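Long-range contacts in putative hyaluronoglucosaminidase (Clostridium perfringens, PDB 6PWI), which probably acts as a family 84 hexosaminidase; this chain holds the N-terminal domain and beta-N-acetylglucosaminidase barrel of a longer, probably cell-wall-anchored protein: residues N57-E62 / G105-Y110; D65-N70 / A246-F251; I360-D365 / R385-W390; L368-Q373 / G408-P413. All coordinates share one frame; numbering follows the deposited sequence.

Interaction 1 (N57-E62 / G105-Y110); sequences NVVFEE and GVVDKY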
# COMPACT_ATOMS: atom_id res chain seq x y z
N ASN A 57 22.73 24.73 9.69
CA ASN A 57 23.84 23.85 10.00
C ASN A 57 23.30 22.42 10.12
O ASN A 57 22.31 22.20 10.82
CB ASN A 57 24.57 24.28 11.27
CG ASN A 57 25.66 23.32 11.71
OD1 ASN A 57 26.61 23.07 10.96
ND2 ASN A 57 25.54 22.78 12.91
N VAL A 58 23.99 21.49 9.46
CA VAL A 58 23.60 20.09 9.39
C VAL A 58 24.72 19.24 9.98
O VAL A 58 25.87 19.32 9.55
CB VAL A 58 23.32 19.69 7.94
CG1 VAL A 58 23.07 18.20 7.81
CG2 VAL A 58 22.16 20.48 7.35
N VAL A 59 24.36 18.39 10.95
CA VAL A 59 25.30 17.49 11.60
C VAL A 59 24.81 16.06 11.42
O VAL A 59 23.77 15.69 11.96
CB VAL A 59 25.45 17.83 13.09
CG1 VAL A 59 26.43 16.91 13.80
CG2 VAL A 59 25.82 19.29 13.30
N PHE A 60 25.56 15.25 10.66
CA PHE A 60 25.28 13.83 10.55
C PHE A 60 26.33 13.05 11.34
O PHE A 60 27.52 13.26 11.17
CB PHE A 60 25.41 13.34 9.10
CG PHE A 60 24.53 14.02 8.08
CD1 PHE A 60 23.15 13.89 8.12
CD2 PHE A 60 25.10 14.73 7.03
CE1 PHE A 60 22.36 14.50 7.17
CE2 PHE A 60 24.30 15.33 6.06
CZ PHE A 60 22.93 15.21 6.14
N GLU A 61 25.87 12.11 12.16
CA GLU A 61 26.76 11.15 12.78
C GLU A 61 27.31 10.22 11.70
O GLU A 61 26.77 10.17 10.60
CB GLU A 61 26.01 10.33 13.83
CG GLU A 61 25.72 11.11 15.09
CD GLU A 61 25.30 10.21 16.24
OE1 GLU A 61 25.16 8.99 16.01
OE2 GLU A 61 25.12 10.73 17.36
N GLU A 62 28.35 9.47 12.06
CA GLU A 62 29.10 8.62 11.14
C GLU A 62 28.26 7.42 10.69
O GLU A 62 28.51 6.86 9.63
CB GLU A 62 30.41 8.17 11.80
CG GLU A 62 31.40 9.31 11.99
CD GLU A 62 31.98 9.88 10.70
OE1 GLU A 62 32.29 9.08 9.79
OE2 GLU A 62 32.13 11.12 10.61
N GLY A 105 27.97 9.35 19.54
CA GLY A 105 28.24 10.43 18.61
C GLY A 105 27.65 11.74 19.11
O GLY A 105 26.99 11.78 20.15
N VAL A 106 27.90 12.81 18.34
CA VAL A 106 27.52 14.16 18.71
C VAL A 106 26.02 14.21 19.01
O VAL A 106 25.60 14.81 20.00
CB VAL A 106 27.93 15.16 17.62
CG1 VAL A 106 27.43 16.57 17.91
CG2 VAL A 106 29.44 15.15 17.39
N VAL A 107 25.21 13.57 18.15
CA VAL A 107 23.77 13.68 18.25
C VAL A 107 23.26 12.81 19.40
O VAL A 107 22.34 13.20 20.12
CB VAL A 107 23.06 13.36 16.92
CG1 VAL A 107 21.56 13.55 17.05
CG2 VAL A 107 23.62 14.19 15.77
N ASP A 108 23.86 11.62 19.56
CA ASP A 108 23.53 10.76 20.68
C ASP A 108 23.79 11.53 21.97
O ASP A 108 22.97 11.51 22.89
CB ASP A 108 24.27 9.42 20.62
CG ASP A 108 23.91 8.46 21.74
OD1 ASP A 108 22.74 8.45 22.17
OD2 ASP A 108 24.81 7.73 22.20
N LYS A 109 24.94 12.22 22.01
CA LYS A 109 25.37 13.01 23.15
C LYS A 109 24.34 14.09 23.46
O LYS A 109 23.94 14.27 24.61
CB LYS A 109 26.74 13.61 22.86
CG LYS A 109 27.47 14.18 24.07
CD LYS A 109 28.97 14.29 23.85
CE LYS A 109 29.72 14.62 25.12
NZ LYS A 109 29.30 15.94 25.65
N TYR A 110 23.91 14.82 22.41
CA TYR A 110 22.95 15.90 22.58
C TYR A 110 21.68 15.39 23.26
O TYR A 110 21.14 16.06 24.13
CB TYR A 110 22.69 16.63 21.26
CG TYR A 110 21.43 17.46 21.25
CD1 TYR A 110 21.42 18.77 21.70
CD2 TYR A 110 20.23 16.91 20.80
CE1 TYR A 110 20.25 19.52 21.70
CE2 TYR A 110 19.06 17.65 20.80
CZ TYR A 110 19.07 18.95 21.25
OH TYR A 110 17.91 19.66 21.24

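Interaction 2 (D65-N70 / A246-F251); sequences DEATKN and ATKNKF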
# COMPACT_ATOMS: atom_id res chain seq x y z
N ASP A 65 23.73 6.88 6.66
CA ASP A 65 24.14 6.47 5.32
C ASP A 65 23.74 7.53 4.29
O ASP A 65 23.07 8.51 4.63
CB ASP A 65 23.65 5.06 4.95
CG ASP A 65 22.15 4.90 4.76
OD1 ASP A 65 21.44 5.92 4.54
OD2 ASP A 65 21.68 3.73 4.82
N GLU A 66 24.16 7.33 3.03
CA GLU A 66 24.00 8.34 2.00
C GLU A 66 22.51 8.58 1.72
O GLU A 66 22.10 9.73 1.54
CB GLU A 66 24.78 8.00 0.73
CG GLU A 66 26.26 8.39 0.81
CD GLU A 66 26.61 9.86 0.98
OE1 GLU A 66 26.17 10.68 0.13
OE2 GLU A 66 27.33 10.20 1.95
N ALA A 67 21.72 7.50 1.68
CA ALA A 67 20.30 7.60 1.41
C ALA A 67 19.61 8.48 2.46
O ALA A 67 18.70 9.24 2.14
CB ALA A 67 19.68 6.23 1.32
N THR A 68 20.08 8.38 3.70
CA THR A 68 19.52 9.10 4.84
C THR A 68 19.94 10.58 4.79
O THR A 68 19.15 11.45 5.12
CB THR A 68 19.83 8.35 6.14
OG1 THR A 68 19.48 6.98 5.95
CG2 THR A 68 19.08 8.88 7.34
N LYS A 69 21.18 10.86 4.37
CA LYS A 69 21.60 12.25 4.21
C LYS A 69 20.75 12.92 3.13
O LYS A 69 20.23 14.01 3.34
CB LYS A 69 23.10 12.36 3.89
CG LYS A 69 24.04 11.72 4.91
CD LYS A 69 25.50 12.02 4.64
CE LYS A 69 26.45 11.11 5.41
NZ LYS A 69 27.83 11.64 5.46
N ASN A 70 20.60 12.25 1.98
CA ASN A 70 19.86 12.76 0.83
C ASN A 70 18.41 13.07 1.22
O ASN A 70 17.82 14.02 0.71
CB ASN A 70 19.91 11.80 -0.36
CG ASN A 70 21.26 11.80 -1.06
OD1 ASN A 70 21.92 12.84 -1.14
ND2 ASN A 70 21.67 10.67 -1.59
N ALA A 246 17.10 4.59 -2.26
CA ALA A 246 16.89 6.01 -2.01
C ALA A 246 15.65 6.25 -1.14
O ALA A 246 15.62 7.20 -0.36
CB ALA A 246 16.78 6.75 -3.33
N THR A 247 14.64 5.38 -1.28
CA THR A 247 13.35 5.57 -0.64
C THR A 247 13.23 4.69 0.60
O THR A 247 12.38 4.93 1.45
CB THR A 247 12.20 5.20 -1.59
OG1 THR A 247 12.34 3.82 -1.92
CG2 THR A 247 12.14 6.07 -2.83
N LYS A 248 14.09 3.66 0.65
CA LYS A 248 14.20 2.69 1.74
C LYS A 248 13.00 1.74 1.74
O LYS A 248 12.84 0.92 2.64
CB LYS A 248 14.56 3.31 3.09
CG LYS A 248 16.05 3.36 3.37
CD LYS A 248 16.42 3.96 4.71
CE LYS A 248 17.89 4.31 4.80
NZ LYS A 248 18.76 3.14 4.50
N ASN A 249 12.18 1.87 0.70
CA ASN A 249 11.19 0.88 0.33
C ASN A 249 11.91 -0.18 -0.51
O ASN A 249 11.83 -0.16 -1.73
CB ASN A 249 10.03 1.58 -0.39
CG ASN A 249 8.75 0.78 -0.54
OD1 ASN A 249 7.67 1.35 -0.43
ND2 ASN A 249 8.83 -0.51 -0.81
N LYS A 250 12.63 -1.09 0.16
CA LYS A 250 13.64 -1.92 -0.49
C LYS A 250 13.01 -2.81 -1.56
O LYS A 250 11.89 -3.29 -1.40
CB LYS A 250 14.31 -2.89 0.47
CG LYS A 250 14.89 -2.30 1.75
CD LYS A 250 15.51 -3.36 2.68
CE LYS A 250 14.54 -4.42 3.19
NZ LYS A 250 13.56 -3.89 4.17
N PHE A 251 13.78 -3.05 -2.63
CA PHE A 251 13.49 -4.04 -3.64
C PHE A 251 13.88 -5.42 -3.10
O PHE A 251 15.06 -5.69 -2.89
CB PHE A 251 14.29 -3.71 -4.90
CG PHE A 251 13.98 -4.55 -6.11
CD1 PHE A 251 13.14 -4.06 -7.12
CD2 PHE A 251 14.53 -5.81 -6.27
CE1 PHE A 251 12.87 -4.81 -8.25
CE2 PHE A 251 14.25 -6.57 -7.40
CZ PHE A 251 13.43 -6.06 -8.39
O HOH W 1 17.56 9.13 -0.08

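Interaction 3 (I360-D365 / R385-W390); sequences IMWTGD and RQAFMW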
# COMPACT_ATOMS: atom_id res chain seq x y z
N ILE A 360 7.78 -16.49 7.49
CA ILE A 360 6.89 -17.32 6.69
C ILE A 360 5.56 -16.58 6.51
O ILE A 360 5.01 -16.03 7.47
CB ILE A 360 6.72 -18.70 7.36
CG1 ILE A 360 8.06 -19.45 7.38
CG2 ILE A 360 5.62 -19.49 6.69
CD1 ILE A 360 8.19 -20.47 8.50
N MET A 361 5.05 -16.56 5.28
CA MET A 361 3.89 -15.77 4.93
C MET A 361 2.61 -16.61 5.00
O MET A 361 2.67 -17.84 5.10
CB MET A 361 4.02 -15.16 3.53
CG MET A 361 5.24 -14.30 3.37
SD MET A 361 5.06 -13.12 2.02
CE MET A 361 4.10 -11.84 2.84
N TRP A 362 1.47 -15.92 4.93
CA TRP A 362 0.16 -16.47 5.23
C TRP A 362 -0.87 -15.49 4.68
O TRP A 362 -0.69 -14.28 4.82
CB TRP A 362 0.02 -16.58 6.75
CG TRP A 362 -1.16 -17.33 7.28
CD1 TRP A 362 -2.20 -16.82 8.02
CD2 TRP A 362 -1.38 -18.75 7.20
NE1 TRP A 362 -3.06 -17.83 8.38
CE2 TRP A 362 -2.58 -19.01 7.89
CE3 TRP A 362 -0.68 -19.80 6.61
CZ2 TRP A 362 -3.10 -20.30 7.99
CZ3 TRP A 362 -1.20 -21.08 6.71
CH2 TRP A 362 -2.39 -21.31 7.40
N THR A 363 -1.93 -16.01 4.05
CA THR A 363 -2.94 -15.12 3.49
C THR A 363 -4.18 -15.08 4.38
O THR A 363 -5.08 -14.29 4.12
CB THR A 363 -3.27 -15.42 2.02
OG1 THR A 363 -4.09 -16.58 1.99
CG2 THR A 363 -2.03 -15.58 1.16
N GLY A 364 -4.22 -15.95 5.40
CA GLY A 364 -5.33 -16.01 6.34
C GLY A 364 -6.06 -17.36 6.31
O GLY A 364 -5.47 -18.40 6.02
N ASP A 365 -7.37 -17.32 6.63
CA ASP A 365 -8.20 -18.51 6.68
C ASP A 365 -8.43 -19.08 5.28
O ASP A 365 -8.54 -20.29 5.11
CB ASP A 365 -9.51 -18.22 7.41
CG ASP A 365 -9.40 -18.29 8.93
OD1 ASP A 365 -8.28 -18.49 9.44
OD2 ASP A 365 -10.46 -18.17 9.59
N ARG A 385 5.78 -19.98 15.01
CA ARG A 385 6.17 -18.57 15.03
C ARG A 385 5.04 -17.74 14.44
O ARG A 385 4.12 -18.28 13.82
CB ARG A 385 7.47 -18.38 14.23
CG ARG A 385 7.30 -18.52 12.72
CD ARG A 385 8.60 -18.60 11.95
NE ARG A 385 9.21 -19.91 12.08
CZ ARG A 385 10.41 -20.25 11.62
NH1 ARG A 385 11.15 -19.35 10.98
NH2 ARG A 385 10.85 -21.48 11.79
N GLN A 386 5.11 -16.42 14.61
CA GLN A 386 4.06 -15.54 14.12
C GLN A 386 4.16 -15.39 12.60
O GLN A 386 5.24 -15.52 12.02
CB GLN A 386 4.15 -14.20 14.83
CG GLN A 386 3.83 -14.30 16.31
CD GLN A 386 3.78 -12.93 16.93
OE1 GLN A 386 4.47 -12.00 16.50
NE2 GLN A 386 2.95 -12.81 17.95
N ALA A 387 3.02 -15.10 11.97
CA ALA A 387 2.91 -15.04 10.52
C ALA A 387 3.32 -13.68 9.99
O ALA A 387 3.24 -12.67 10.69
CB ALA A 387 1.50 -15.38 10.11
N PHE A 388 3.76 -13.68 8.73
CA PHE A 388 3.89 -12.47 7.93
C PHE A 388 2.72 -12.48 6.94
O PHE A 388 2.62 -13.38 6.11
CB PHE A 388 5.29 -12.43 7.30
CG PHE A 388 5.59 -11.31 6.34
CD1 PHE A 388 4.88 -10.11 6.37
CD2 PHE A 388 6.62 -11.43 5.42
CE1 PHE A 388 5.17 -9.08 5.48
CE2 PHE A 388 6.92 -10.40 4.55
CZ PHE A 388 6.19 -9.23 4.57
N MET A 389 1.82 -11.50 7.08
CA MET A 389 0.55 -11.51 6.38
C MET A 389 0.74 -11.04 4.94
O MET A 389 1.31 -9.98 4.70
CB MET A 389 -0.45 -10.58 7.10
CG MET A 389 -1.69 -10.26 6.29
SD MET A 389 -2.89 -11.58 6.44
CE MET A 389 -4.31 -10.86 5.62
N TRP A 390 0.26 -11.86 4.00
CA TRP A 390 0.08 -11.49 2.60
C TRP A 390 -1.39 -11.17 2.39
O TRP A 390 -2.24 -12.07 2.47
CB TRP A 390 0.56 -12.66 1.71
CG TRP A 390 0.28 -12.58 0.23
CD1 TRP A 390 -0.82 -12.06 -0.39
CD2 TRP A 390 1.12 -13.10 -0.82
NE1 TRP A 390 -0.72 -12.19 -1.75
CE2 TRP A 390 0.46 -12.83 -2.05
CE3 TRP A 390 2.36 -13.75 -0.85
CZ2 TRP A 390 1.01 -13.19 -3.28
CZ3 TRP A 390 2.89 -14.12 -2.07
CH2 TRP A 390 2.22 -13.85 -3.27

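Interaction 4 (L368-Q373 / G408-P413); sequences LGYVTQ and GEMLDP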
# COMPACT_ATOMS: atom_id res chain seq x y z
N LEU A 368 -8.51 -15.05 0.06
CA LEU A 368 -8.77 -13.64 0.32
C LEU A 368 -9.10 -13.45 1.80
O LEU A 368 -10.15 -12.93 2.14
CB LEU A 368 -9.91 -13.13 -0.57
CG LEU A 368 -9.86 -13.49 -2.06
CD1 LEU A 368 -11.09 -12.94 -2.77
CD2 LEU A 368 -8.60 -12.98 -2.72
N GLY A 369 -8.19 -13.88 2.68
CA GLY A 369 -8.43 -13.83 4.11
C GLY A 369 -8.46 -12.40 4.65
O GLY A 369 -7.78 -11.51 4.14
N TYR A 370 -9.27 -12.19 5.69
CA TYR A 370 -9.24 -10.96 6.45
C TYR A 370 -8.12 -11.06 7.48
O TYR A 370 -7.63 -12.16 7.75
CB TYR A 370 -10.60 -10.73 7.13
CG TYR A 370 -11.70 -10.14 6.28
CD1 TYR A 370 -12.36 -8.98 6.67
CD2 TYR A 370 -12.13 -10.76 5.11
CE1 TYR A 370 -13.39 -8.44 5.92
CE2 TYR A 370 -13.16 -10.24 4.34
CZ TYR A 370 -13.79 -9.07 4.75
OH TYR A 370 -14.81 -8.53 4.02
N VAL A 371 -7.72 -9.93 8.06
CA VAL A 371 -6.77 -9.94 9.17
C VAL A 371 -7.53 -10.23 10.45
O VAL A 371 -8.30 -9.38 10.91
CB VAL A 371 -6.00 -8.62 9.30
CG1 VAL A 371 -5.05 -8.67 10.49
CG2 VAL A 371 -5.25 -8.27 8.02
N THR A 372 -7.32 -11.41 11.04
CA THR A 372 -8.01 -11.77 12.28
C THR A 372 -7.02 -12.36 13.27
O THR A 372 -6.04 -13.00 12.88
CB THR A 372 -9.14 -12.78 12.04
OG1 THR A 372 -8.57 -14.04 11.68
CG2 THR A 372 -10.14 -12.33 11.00
N GLN A 373 -7.31 -12.18 14.56
CA GLN A 373 -6.51 -12.78 15.62
C GLN A 373 -6.51 -14.30 15.47
O GLN A 373 -5.48 -14.94 15.65
CB GLN A 373 -7.01 -12.29 16.98
CG GLN A 373 -6.27 -12.86 18.18
CD GLN A 373 -5.07 -12.05 18.61
OE1 GLN A 373 -4.77 -10.98 18.08
NE2 GLN A 373 -4.37 -12.56 19.61
N GLY A 408 -9.69 0.41 4.19
CA GLY A 408 -9.12 -0.85 4.65
C GLY A 408 -10.05 -1.61 5.59
O GLY A 408 -9.77 -1.73 6.78
N GLU A 409 -11.14 -2.14 5.02
CA GLU A 409 -12.15 -2.89 5.75
C GLU A 409 -11.57 -4.17 6.34
O GLU A 409 -12.09 -4.67 7.34
CB GLU A 409 -13.28 -3.29 4.81
CG GLU A 409 -14.41 -2.28 4.74
CD GLU A 409 -15.62 -2.79 3.98
OE1 GLU A 409 -15.83 -2.34 2.83
OE2 GLU A 409 -16.35 -3.65 4.54
N MET A 410 -10.53 -4.73 5.71
CA MET A 410 -10.02 -6.04 6.09
C MET A 410 -8.94 -5.94 7.17
O MET A 410 -8.33 -6.94 7.52
CB MET A 410 -9.45 -6.78 4.88
CG MET A 410 -10.52 -7.08 3.84
SD MET A 410 -9.86 -7.51 2.22
CE MET A 410 -9.63 -9.28 2.41
N LEU A 411 -8.72 -4.73 7.70
CA LEU A 411 -7.62 -4.47 8.61
C LEU A 411 -8.16 -4.23 10.02
O LEU A 411 -8.66 -3.15 10.32
CB LEU A 411 -6.83 -3.25 8.11
CG LEU A 411 -6.34 -3.33 6.67
CD1 LEU A 411 -5.59 -2.06 6.28
CD2 LEU A 411 -5.48 -4.56 6.43
N ASP A 412 -8.03 -5.24 10.90
CA ASP A 412 -8.53 -5.14 12.26
C ASP A 412 -7.49 -4.50 13.19
O ASP A 412 -6.43 -5.07 13.46
CB ASP A 412 -9.04 -6.50 12.75
CG ASP A 412 -9.64 -6.48 14.14
OD1 ASP A 412 -9.56 -5.42 14.83
OD2 ASP A 412 -10.18 -7.53 14.53
N PRO A 413 -7.79 -3.30 13.74
CA PRO A 413 -6.84 -2.58 14.60
C PRO A 413 -6.52 -3.22 15.95
O PRO A 413 -5.64 -2.73 16.65
CB PRO A 413 -7.47 -1.19 14.80
CG PRO A 413 -8.93 -1.35 14.44
CD PRO A 413 -9.02 -2.54 13.51
O HOH W 2 -16.13 -6.41 5.24
O HOH W 3 -9.57 -10.33 15.27

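Interaction 1 (N57-E62 / G105-Y110)
The side chain of E61 leaves the chain with CG beside its own backbone N (chi1 -74°) and then runs out extended. This sends its carboxylate to the start of helix 106-114. OE2 accepts a hydrogen bond from the backbone N of D108 at 2.7 Å. The N-H meets the oxygen nearly in line with its CD-OE2 bond, and the angle at hydrogen is 156°. The backbone N of V107 lies 2.9 Å from the same OE2. G105 is the N-cap residue, and its CA lies 3.8 Å from E61 CD. The second oxygen, OE1, accepts from S103 OG and the backbone N of I100, which helps to fix the rotation of the carboxylate. The negative group at a helix N-terminus is probably stabilised by the helix dipole. The D108 side chain turns elsewhere, with OD2 on the backbone N of E104. Beside this polar grip is a small apolar patch. V107 has CG2 beside its own backbone N, and this branch meets E61 CG at 3.8 Å. V59 CG1 is 4.2 Å from V106 CG1 and 4.4 Å from V107 CG2. L97 of strand 94-100 touches both V59 and V107 and lines the same patch. V58 and F60 pack instead on helix 66-78. The contact is thus E61, just past strand 55-60, accepting from the first turn of helix 106-114, which follows the neighbouring parallel strand 94-100. It belongs to the layered alpha/beta domain of the glycosyl hydrolase family 20 domain 2 type, where helices pack on a mixed sheet.

Interaction 2 (D65-N70 / A246-F251)
K248 NZ is held by two carboxylates. It donates to D65 OD2 at 3.0 Å in a salt bridge, and D145 of helix 144-158 provides the second acid. The lysine comes to OD2 on its syn side, the side of the other carboxylate oxygen. D65 and K248 reach each other from opposite directions. The K248 chain is extended until its last bond, where chi4 of -55° turns the amine towards the acid. D65 OD1 has a different task. D65 is the N-cap of helix 66-78, and its OD1 accepts from T68 N at 2.9 Å and from T68 OG1 at 2.6 Å. The amide comes in near the CG-OD1 line, while the hydroxyl sits above the carboxylate plane. One carboxylate therefore caps a helix and pairs with a lysine, which holds its rotation. T68 OG1 also bonds to T144 OG1, and it lies 3.3 Å from K248 CE, the two side chains crossing at about a right angle. Beside these polar groups, A67 CB packs on A246 CA at 4.3 Å. Water 1 donates to A67 O and, at 2.8 Å, to A246 O, bridging the two helices. K248, with positive phi, is the first residue past helix 231-247, and the chain then turns into strand 250-255 of the barrel. The N-terminus of helix 66-78 thus meets the C-terminus of helix 231-247 at the surface between the two domains, with helix 144-158 alongside and F148 touching both T68 and K248.

Interaction 3 (I360-D365 / R385-W390)
R385 lays one face of its guanidinium against I360 CD1, which is 3.8 Å from NE and nearer the rim than the centre. The group is held in place by backbone oxygens: NH1 bonds to I358 and P355, and NH2 to G352 and M354. Next, A387 places CB 3.9 Å from W362 CB. The W362 indole leads away from 385-390, and its NE1 bonds to T375 OG1. F388 N then donates to I360 O at 2.9 Å, which opens the parallel strand pairing. The F388 ring takes the methyl of M361 over its centre. M361 CE stands 3.5 Å from the ring centroid and 10° off the normal, a CH-pi contact. The bend at M361 chi3 (82°) folds CE over this ring, and SD makes a Met-aromatic contact obliquely. M389 lies on the other face of the sheet, with W362. Its CE comes within 3.8 Å of T363 O. W390 N donates to W362 O at 2.7 Å, with an almost straight N-H (170°). T363 CG2 sits over the five-membered ring of W390, 4.2 Å from its centroid, while M361 SD meets the six-membered ring obliquely. W390 NE1 bonds to N392, and its side chain lies about 10 Å from that of D299, the predicted proton donor. Strands 359-362 and 387-391 are the sixth and seventh of the parallel beta/alpha barrel, joined by helix 373-383 in a beta-alpha-beta unit. M361 and F388 face I328 and V422 of the flanking strands, while W362, A387 and M389 pack on helix 373-383.

Interaction 4 (L368-Q373 / G408-P413)
Two irregular segments are joined by one backbone hydrogen bond, V371 N to M410 O at 3.1 Å, with the donor in the carbonyl plane, M410 being the third residue of a type I turn from G408 to L411. M410 supplies much of the side-chain contact. Its CG stands over the centre of the Y370 ring, 3.8 Å from the centroid, in a CH-pi contact. The two side chains cross at about a right angle. SD lies higher above the same face, 4.9 Å from the centroid, as a Met-aromatic contact. With chi3 at 88° the M410 chain bends at its end, and CE comes 3.4 Å from G369 O and 3.7 Å from L368 O. V371 points into the contact, and its CG2 meets L411 CD2 at 4.0 Å. Both segments are loops of the beta/alpha barrel. Residues 368-373 lead from strand 359-362 into helix 373-383, and T372 is the N-cap of that helix, its OG1 accepting from T375 N. Residues 408-413 belong to the long connection between strands 387-391 and 418-423. V371 and L411 both pack on Y442 of helix 433-444 and on I421 of strand 418-423. Two waters complete the contact. One water links Y370 OH to E409 OE2, while E409 OE1 accepts from the backbone N of E490. D412 lays its CB against V371 O at 3.5 Å, and its OD1 bonds to T414 OG1. A second water accepts from Q373 N and donates to D412 OD2 at 3.0 Å.

Overall arrangement
The four contacts fall into two groups along the chain. Interactions 1 and 2 come first, with alternating segments, and touch where F60 packs on K69. Interaction 1 lies inside the N-terminal alpha/beta domain. Interaction 2 ties helix 66-78 of that domain to the barrel, 176 residues further on. Interactions 3 and 4 follow, also with alternating segments, their centres 12 Å apart. Both lie in the barrel and meet where M389 packs on V371 and G369. Interactions 2 and 3 reach the same barrel sheet, with their centres 27 Å apart. The centres of interactions 1 and 4 are about 41 Å apart. The set thus runs from the N-terminal domain, across the domain interface, to the probable catalytic barrel.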